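Local coordinates for protein dTDP-4-dehydrorhamnose Reductase (Yersinia enterocolitica, PDB 5U9C) that probably catalyses the NADPH-dependent reduction of dTDP-4-dehydro-beta-L-rhamnose to dTDP-L-rhamnose, the sugar nucleotide product of its biosynthetic pathway, at residues C200-I203 with I204-I207. Residues are numbered along the deposited sequence; the frame is centred on the assembly and turned at random.
Sequences CNFI and IWAI
Phe202 and Trp205, three residues apart along helix 196-209, bring their rings together on one flank of the helix. CE1 of Phe202 lies 3.8 Å from CE3 of Trp205, on the six-membered ring of the indole, with the two planes inclined at 33°. Both side chains leave the backbone with CG anti to N (chi1 175° and 174°), which sets each ring beside its own carbonyl carbon and lets these two ring edges meet. The Phe202 carbonyl oxygen sits at the indole edge, in its plane. The Phe202 ring also meets that of Phe217, and its CE2 reaches CB of Ala206 at 4.1 Å. A second apolar pair, Ile203 CG2 with Ile207 CD1 at 3.9 Å, faces the central parallel sheet of the Rossmann-type fold, where Ile203 packs on Leu102 and Ile152, and Ile207 on Trp100. Cys200 and Ile204 are turned instead to helix 16-25. Regular i to i+4 backbone hydrogen bonds underlie these contacts: Ile204 N to Cys200 O (3.0 Å), Trp205 N to Asn201 O (3.2 Å), Ala206 N to Phe202 O (2.8 Å) and Ile207 N to Ile203 O (2.9 Å). Trp205 NE1 makes a weak hydrogen bond to Asp272 OD1.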
# COMPACT_ATOMS: atom_id res chain seq x y z
N CYS D 200 36.07 3.87 -9.74
CA CYS D 200 37.00 3.92 -10.88
C CYS D 200 37.94 2.71 -10.85
O CYS D 200 38.08 1.99 -11.82
CB CYS D 200 37.81 5.22 -10.84
SG CYS D 200 39.10 5.33 -12.10
N ASN D 201 38.58 2.48 -9.71
CA ASN D 201 39.50 1.36 -9.57
C ASN D 201 38.79 0.02 -9.86
O ASN D 201 39.38 -0.86 -10.50
CB ASN D 201 40.12 1.35 -8.17
CG ASN D 201 41.03 2.55 -7.92
OD1 ASN D 201 41.62 3.11 -8.85
ND2 ASN D 201 41.17 2.94 -6.66
N PHE D 202 37.55 -0.11 -9.40
CA PHE D 202 36.77 -1.31 -9.63
C PHE D 202 36.48 -1.48 -11.12
O PHE D 202 36.55 -2.60 -11.65
CB PHE D 202 35.45 -1.36 -8.84
CG PHE D 202 34.62 -2.56 -9.19
CD1 PHE D 202 34.88 -3.79 -8.60
CD2 PHE D 202 33.64 -2.49 -10.16
CE1 PHE D 202 34.14 -4.91 -8.94
CE2 PHE D 202 32.92 -3.61 -10.53
CZ PHE D 202 33.16 -4.82 -9.91
N ILE D 203 36.15 -0.38 -11.78
CA ILE D 203 35.85 -0.40 -13.20
C ILE D 203 37.06 -0.86 -14.03
O ILE D 203 36.90 -1.63 -14.98
CB ILE D 203 35.30 0.95 -13.68
CG1 ILE D 203 33.88 1.13 -13.12
CG2 ILE D 203 35.28 1.01 -15.19
CD1 ILE D 203 33.26 2.48 -13.40
N ILE D 204 38.27 -0.39 -13.68
CA ILE D 204 39.49 -0.80 -14.39
C ILE D 204 39.65 -2.32 -14.25
O ILE D 204 39.93 -3.03 -15.22
CB ILE D 204 40.73 -0.04 -13.87
CG1 ILE D 204 40.57 1.48 -14.10
CG2 ILE D 204 42.01 -0.55 -14.52
CD1 ILE D 204 40.52 1.91 -15.55
N TRP D 205 39.42 -2.82 -13.04
CA TRP D 205 39.49 -4.25 -12.77
C TRP D 205 38.43 -4.99 -13.59
O TRP D 205 38.72 -6.03 -14.18
CB TRP D 205 39.31 -4.53 -11.26
CG TRP D 205 39.22 -5.98 -10.88
CD1 TRP D 205 40.23 -6.79 -10.49
CD2 TRP D 205 38.03 -6.80 -10.88
NE1 TRP D 205 39.76 -8.07 -10.24
CE2 TRP D 205 38.42 -8.10 -10.48
CE3 TRP D 205 36.69 -6.56 -11.19
CZ2 TRP D 205 37.51 -9.15 -10.37
CZ3 TRP D 205 35.78 -7.61 -11.08
CH2 TRP D 205 36.20 -8.89 -10.67
N ALA D 206 37.23 -4.42 -13.66
CA ALA D 206 36.10 -5.04 -14.36
C ALA D 206 36.32 -5.15 -15.86
O ALA D 206 35.95 -6.14 -16.47
CB ALA D 206 34.81 -4.27 -14.08
N ILE D 207 36.90 -4.11 -16.43
CA ILE D 207 37.22 -4.10 -17.84
C ILE D 207 38.22 -5.22 -18.16
O ILE D 207 38.07 -5.91 -19.15
CB ILE D 207 37.81 -2.75 -18.28
CG1 ILE D 207 36.76 -1.64 -18.16
CG2 ILE D 207 38.32 -2.81 -19.72
CD1 ILE D 207 37.35 -0.24 -18.21